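Long-range contact in sulfate adenylyltransferase (Allochromatium vinosum, PDB 4DNX), which catalyses the reaction of sulfate and ATP to adenosine 5'-phosphosulfate and diphosphate: residues 282-296 against 322-334. Sequence-based numbering, arbitrary orientation.
Sequences YFRQNMGATHFIIGR and VLAIEIFRADNTA
Ile325 is wedged between the end of helix 274-287 and the start of strand 291-294, the tightly packed part, where it buries 114 Å² against residues 282-296, more than any other residue of the contact. With CG1 anti to the backbone N (chi1 -171°), its CD1 runs in to 3.7 Å from Arg284 CB and 3.8 Å from Phe292 CB, while CG2 lies against the Gln285 side chain. Gln285, extended beyond CG, holds the incoming chain by its amide oxygen: OE1 accepts Ala324 N at 2.7 Å and Ile325 N at 3.0 Å, both from one face of the amide plane and the second well above it. Its NE2 turns to Lys3 O and to a water that also bonds Val322 O. A leucine in place of Gln285 would probably leave the Ala324 and Ile325 amides without their shared acceptor, freeing the entry to strand 326-329 to shift. Beyond it, five backbone bonds, from Glu326 N to Thr290 O through Ala330 N to Ile294 O, give a parallel register, the strand axes 4.5 Å apart at closest approach. On the face turned to helix 274-287, Ile327 CD1 meets the Phe292 ring at its edge and Ile294 CD1 at 3.8 Å. The opposite face is looser: Ile293 and Phe328 pack beside each other and against Ala215, but exposed Glu326 runs alongside His291, its CB nearest the ring, at CD2, and its carboxylate sharing an in-plane water with NE2, weakly through OE2. At the far end, exposed Arg296 reaches Asp331 OD1 through NH2 (3.2 Å), in the guanidinium plane and on the syn lone pair; Asn332 N meets that oxygen on its anti side, tilted out of the carboxylate plane. Strand 291-294, helix 309-316 and strand 326-329 form a beta-alpha-beta unit, ending at an outermost strand of the five-stranded parallel sheet, order 3-2-1-4-5, characteristic of a Rossmann-like nucleotidyltransferase fold.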
loop_
_atom_site.group_PDB
_atom_site.type_symbol
_atom_site.label_atom_id
_atom_site.label_comp_id
_atom_site.label_asym_id
_atom_site.label_seq_id
_atom_site.Cartn_x
_atom_site.Cartn_y
_atom_site.Cartn_z
ATOM N N TYR A 282 1.038 -0.110 22.168
ATOM C CA TYR A 282 -0.339 -0.501 21.880
ATOM C C TYR A 282 -0.556 -0.735 20.378
ATOM O O TYR A 282 -1.030 -1.831 19.974
ATOM C CB TYR A 282 -1.239 0.614 22.373
ATOM C CG TYR A 282 -2.731 0.311 22.260
ATOM C CD1 TYR A 282 -3.380 0.379 21.022
ATOM C CD2 TYR A 282 -3.456 -0.003 23.389
ATOM C CE1 TYR A 282 -4.769 0.068 20.929
ATOM C CE2 TYR A 282 -4.823 -0.293 23.340
ATOM C CZ TYR A 282 -5.466 -0.257 22.093
ATOM O OH TYR A 282 -6.810 -0.568 22.048
ATOM N N PHE A 283 -0.202 0.244 19.543
ATOM C CA PHE A 283 -0.470 0.068 18.115
ATOM C C PHE A 283 0.462 -0.915 17.403
ATOM O O PHE A 283 0.073 -1.530 16.395
ATOM C CB PHE A 283 -0.728 1.381 17.344
ATOM C CG PHE A 283 0.443 2.319 17.183
ATOM C CD1 PHE A 283 1.389 2.122 16.175
ATOM C CD2 PHE A 283 0.451 3.518 17.911
ATOM C CE1 PHE A 283 2.442 3.095 15.975
ATOM C CE2 PHE A 283 1.469 4.488 17.744
ATOM C CZ PHE A 283 2.460 4.288 16.758
ATOM N N ARG A 284 1.642 -1.117 17.996
ATOM C CA ARG A 284 2.556 -2.116 17.451
ATOM C C ARG A 284 2.044 -3.514 17.741
ATOM O O ARG A 284 2.270 -4.449 16.951
ATOM C CB ARG A 284 3.986 -1.910 17.979
ATOM C CG ARG A 284 4.884 -1.093 17.045
ATOM C CD ARG A 284 4.378 0.233 16.866
ATOM N NE ARG A 284 5.076 1.167 15.939
ATOM C CZ ARG A 284 5.708 2.304 16.256
ATOM N NH1 ARG A 284 5.968 2.643 17.518
ATOM N NH2 ARG A 284 6.088 3.140 15.281
ATOM N N GLN A 285 1.389 -3.708 18.875
ATOM C CA GLN A 285 0.769 -5.029 19.135
ATOM C C GLN A 285 -0.346 -5.231 18.126
ATOM O O GLN A 285 -0.486 -6.339 17.558
ATOM C CB GLN A 285 0.249 -5.144 20.576
ATOM C CG GLN A 285 -0.356 -6.545 20.855
ATOM C CD GLN A 285 -0.778 -6.750 22.302
ATOM O OE1 GLN A 285 -0.096 -6.312 23.240
ATOM N NE2 GLN A 285 -1.881 -7.484 22.495
ATOM N N ASN A 286 -1.147 -4.181 17.894
ATOM C CA ASN A 286 -2.218 -4.313 16.878
ATOM C C ASN A 286 -1.741 -4.713 15.462
ATOM O O ASN A 286 -2.391 -5.491 14.791
ATOM C CB ASN A 286 -3.093 -3.046 16.826
ATOM C CG ASN A 286 -4.171 -3.071 17.878
ATOM O OD1 ASN A 286 -4.535 -4.139 18.375
ATOM N ND2 ASN A 286 -4.728 -1.904 18.189
ATOM N N MET A 287 -0.583 -4.205 15.053
ATOM C CA MET A 287 -0.019 -4.534 13.750
ATOM C C MET A 287 0.649 -5.938 13.729
ATOM O O MET A 287 0.892 -6.456 12.636
ATOM C CB MET A 287 0.892 -3.404 13.260
ATOM C CG MET A 287 2.304 -3.586 13.698
ATOM S SD MET A 287 3.250 -2.095 13.252
ATOM C CE MET A 287 4.911 -2.702 13.683
ATOM N N GLY A 288 0.828 -6.598 14.906
ATOM C CA GLY A 288 1.306 -7.977 14.937
ATOM C C GLY A 288 2.726 -8.172 15.473
ATOM O O GLY A 288 3.242 -9.302 15.466
ATOM N N ALA A 289 3.356 -7.084 15.918
ATOM C CA ALA A 289 4.703 -7.206 16.499
ATOM C C ALA A 289 4.613 -7.832 17.882
ATOM O O ALA A 289 3.654 -7.559 18.638
ATOM C CB ALA A 289 5.401 -5.850 16.574
ATOM N N THR A 290 5.611 -8.656 18.214
ATOM C CA THR A 290 5.679 -9.300 19.512
ATOM C C THR A 290 6.622 -8.574 20.477
ATOM O O THR A 290 6.551 -8.802 21.703
ATOM C CB THR A 290 6.095 -10.805 19.397
ATOM O OG1 THR A 290 7.361 -10.904 18.750
ATOM C CG2 THR A 290 5.092 -11.636 18.617
ATOM N N HIS A 291 7.528 -7.759 19.927
ATOM C CA HIS A 291 8.557 -7.042 20.682
ATOM C C HIS A 291 8.690 -5.632 20.107
ATOM O O HIS A 291 8.557 -5.445 18.903
ATOM C CB HIS A 291 9.884 -7.798 20.577
ATOM C CG HIS A 291 9.851 -9.121 21.267
ATOM N ND1 HIS A 291 9.319 -10.258 20.682
ATOM C CD2 HIS A 291 10.237 -9.485 22.511
ATOM C CE1 HIS A 291 9.383 -11.263 21.533
ATOM N NE2 HIS A 291 9.938 -10.822 22.651
ATOM N N PHE A 292 8.984 -4.655 20.945
ATOM C CA PHE A 292 9.114 -3.282 20.524
ATOM C C PHE A 292 10.349 -2.684 21.172
ATOM O O PHE A 292 10.522 -2.810 22.385
ATOM C CB PHE A 292 7.869 -2.474 20.964
ATOM C CG PHE A 292 7.965 -0.995 20.668
ATOM C CD1 PHE A 292 8.391 -0.539 19.434
ATOM C CD2 PHE A 292 7.552 -0.068 21.626
ATOM C CE1 PHE A 292 8.466 0.858 19.143
ATOM C CE2 PHE A 292 7.620 1.292 21.365
ATOM C CZ PHE A 292 8.068 1.763 20.130
ATOM N N ILE A 293 11.216 -2.075 20.369
ATOM C CA ILE A 293 12.481 -1.516 20.889
ATOM C C ILE A 293 12.209 -0.102 21.443
ATOM O O ILE A 293 11.706 0.785 20.719
ATOM C CB ILE A 293 13.514 -1.385 19.769
ATOM C CG1 ILE A 293 13.967 -2.765 19.300
ATOM C CG2 ILE A 293 14.779 -0.565 20.222
ATOM C CD1 ILE A 293 14.861 -2.729 18.048
ATOM N N ILE A 294 12.614 0.108 22.689
ATOM C CA ILE A 294 12.531 1.433 23.354
ATOM C C ILE A 294 13.922 1.704 23.927
ATOM O O ILE A 294 14.394 0.979 24.782
ATOM C CB ILE A 294 11.489 1.413 24.510
ATOM C CG1 ILE A 294 10.101 1.095 23.937
ATOM C CG2 ILE A 294 11.505 2.770 25.376
ATOM C CD1 ILE A 294 8.941 1.269 24.898
ATOM N N GLY A 295 14.557 2.748 23.424
ATOM C CA GLY A 295 15.868 3.200 23.912
ATOM C C GLY A 295 15.805 4.369 24.885
ATOM O O GLY A 295 14.767 4.627 25.492
ATOM N N ARG A 296 16.907 5.105 25.010
ATOM C CA ARG A 296 16.996 6.269 25.901
ATOM C C ARG A 296 16.178 7.425 25.359
ATOM O O ARG A 296 16.197 7.686 24.142
ATOM C CB ARG A 296 18.465 6.670 25.980
ATOM C CG ARG A 296 18.793 7.806 26.911
ATOM C CD ARG A 296 20.294 8.097 26.852
ATOM N NE ARG A 296 21.067 7.050 27.510
ATOM C CZ ARG A 296 21.531 7.120 28.755
ATOM N NH1 ARG A 296 21.309 8.191 29.505
ATOM N NH2 ARG A 296 22.220 6.112 29.256
ATOM N N VAL A 322 -2.531 -5.989 30.396
ATOM C CA VAL A 322 -3.305 -5.368 29.303
ATOM C C VAL A 322 -2.616 -5.502 27.936
ATOM O O VAL A 322 -3.287 -5.550 26.888
ATOM C CB VAL A 322 -3.689 -3.888 29.571
ATOM C CG1 VAL A 322 -4.667 -3.827 30.745
ATOM C CG2 VAL A 322 -2.461 -3.040 29.815
ATOM N N LEU A 323 -1.287 -5.541 27.953
ATOM C CA LEU A 323 -0.499 -5.677 26.728
ATOM C C LEU A 323 0.203 -7.000 26.722
ATOM O O LEU A 323 0.702 -7.433 27.744
ATOM C CB LEU A 323 0.580 -4.584 26.631
ATOM C CG LEU A 323 0.064 -3.164 26.342
ATOM C CD1 LEU A 323 1.210 -2.159 26.453
ATOM C CD2 LEU A 323 -0.588 -3.049 24.978
ATOM N N ALA A 324 0.268 -7.625 25.553
ATOM C CA ALA A 324 1.048 -8.828 25.390
ATOM C C ALA A 324 2.398 -8.574 24.751
ATOM O O ALA A 324 3.307 -9.382 24.909
ATOM C CB ALA A 324 0.269 -9.902 24.615
ATOM N N ILE A 325 2.522 -7.469 24.005
ATOM C CA ILE A 325 3.816 -7.097 23.386
ATOM C C ILE A 325 4.854 -6.847 24.481
ATOM O O ILE A 325 4.511 -6.324 25.569
ATOM C CB ILE A 325 3.656 -5.892 22.425
ATOM C CG1 ILE A 325 4.942 -5.630 21.612
ATOM C CG2 ILE A 325 3.169 -4.602 23.172
ATOM C CD1 ILE A 325 4.758 -4.639 20.384
ATOM N N GLU A 326 6.105 -7.232 24.211
ATOM C CA GLU A 326 7.195 -7.101 25.193
ATOM C C GLU A 326 8.145 -5.992 24.742
ATOM O O GLU A 326 8.254 -5.730 23.558
ATOM C CB GLU A 326 7.974 -8.413 25.295
ATOM C CG GLU A 326 7.177 -9.541 25.926
ATOM C CD GLU A 326 7.981 -10.818 26.009
ATOM O OE1 GLU A 326 7.488 -11.868 25.518
ATOM O OE2 GLU A 326 9.118 -10.768 26.543
ATOM N N ILE A 327 8.827 -5.350 25.694
ATOM C CA ILE A 327 9.738 -4.270 25.352
ATOM C C ILE A 327 11.155 -4.822 25.331
ATOM O O ILE A 327 11.553 -5.527 26.267
ATOM C CB ILE A 327 9.655 -3.109 26.378
ATOM C CG1 ILE A 327 8.217 -2.512 26.432
ATOM C CG2 ILE A 327 10.725 -2.012 26.052
ATOM C CD1 ILE A 327 7.541 -2.253 25.073
ATOM N N PHE A 328 11.897 -4.500 24.275
ATOM C CA PHE A 328 13.330 -4.686 24.262
ATOM C C PHE A 328 13.951 -3.356 24.702
ATOM O O PHE A 328 13.765 -2.340 24.023
ATOM C CB PHE A 328 13.855 -5.026 22.860
ATOM C CG PHE A 328 15.369 -5.210 22.845
ATOM C CD1 PHE A 328 16.217 -4.170 22.493
ATOM C CD2 PHE A 328 15.914 -6.418 23.254
ATOM C CE1 PHE A 328 17.643 -4.362 22.526
ATOM C CE2 PHE A 328 17.322 -6.612 23.273
ATOM C CZ PHE A 328 18.162 -5.575 22.913
ATOM N N ARG A 329 14.653 -3.377 25.830
ATOM C CA ARG A 329 15.166 -2.142 26.435
ATOM C C ARG A 329 16.549 -1.863 25.870
ATOM O O ARG A 329 17.508 -2.568 26.198
ATOM C CB ARG A 329 15.224 -2.288 27.960
ATOM C CG ARG A 329 13.856 -2.300 28.600
ATOM C CD ARG A 329 13.934 -2.532 30.128
ATOM N NE ARG A 329 12.591 -2.402 30.700
ATOM C CZ ARG A 329 12.334 -2.228 31.995
ATOM N NH1 ARG A 329 13.320 -2.187 32.883
ATOM N NH2 ARG A 329 11.080 -2.119 32.401
ATOM N N ALA A 330 16.620 -0.864 25.000
ATOM C CA ALA A 330 17.877 -0.459 24.361
ATOM C C ALA A 330 18.592 0.650 25.143
ATOM O O ALA A 330 18.038 1.250 26.074
ATOM C CB ALA A 330 17.605 -0.013 22.936
ATOM N N ASP A 331 19.847 0.901 24.772
ATOM C CA ASP A 331 20.664 1.956 25.380
ATOM C C ASP A 331 21.707 2.356 24.328
ATOM O O ASP A 331 21.737 1.771 23.224
ATOM C CB ASP A 331 21.310 1.432 26.664
ATOM C CG ASP A 331 21.763 2.539 27.611
ATOM O OD1 ASP A 331 21.920 3.695 27.178
ATOM O OD2 ASP A 331 21.990 2.231 28.800
ATOM N N ASN A 332 22.537 3.346 24.659
ATOM C CA ASN A 332 23.564 3.867 23.745
ATOM C C ASN A 332 24.481 2.753 23.231
ATOM O O ASN A 332 24.851 1.840 23.983
ATOM C CB ASN A 332 24.440 4.900 24.453
ATOM C CG ASN A 332 23.673 6.166 24.879
ATOM O OD1 ASN A 332 22.791 6.653 24.172
ATOM N ND2 ASN A 332 24.055 6.714 26.026
ATOM N N THR A 333 24.839 2.848 21.958
ATOM C CA THR A 333 25.783 1.893 21.332
ATOM C C THR A 333 27.109 2.566 21.018
ATOM O O THR A 333 27.230 3.800 21.016
ATOM C CB THR A 333 25.262 1.341 19.981
ATOM O OG1 THR A 333 25.105 2.422 19.043
ATOM C CG2 THR A 333 23.941 0.595 20.112
ATOM N N ALA A 334 28.126 1.747 20.755
ATOM C CA ALA A 334 29.443 2.216 20.329
ATOM C C ALA A 334 30.059 1.043 19.566
ATOM O O ALA A 334 29.560 -0.073 19.655
ATOM C CB ALA A 334 30.318 2.571 21.514
HETATM O O HOH W 1 -3.380 -7.688 25.080
HETATM O O HOH W 2 5.285 -10.760 23.053
HETATM O O HOH W 3 10.386 -12.864 24.665
#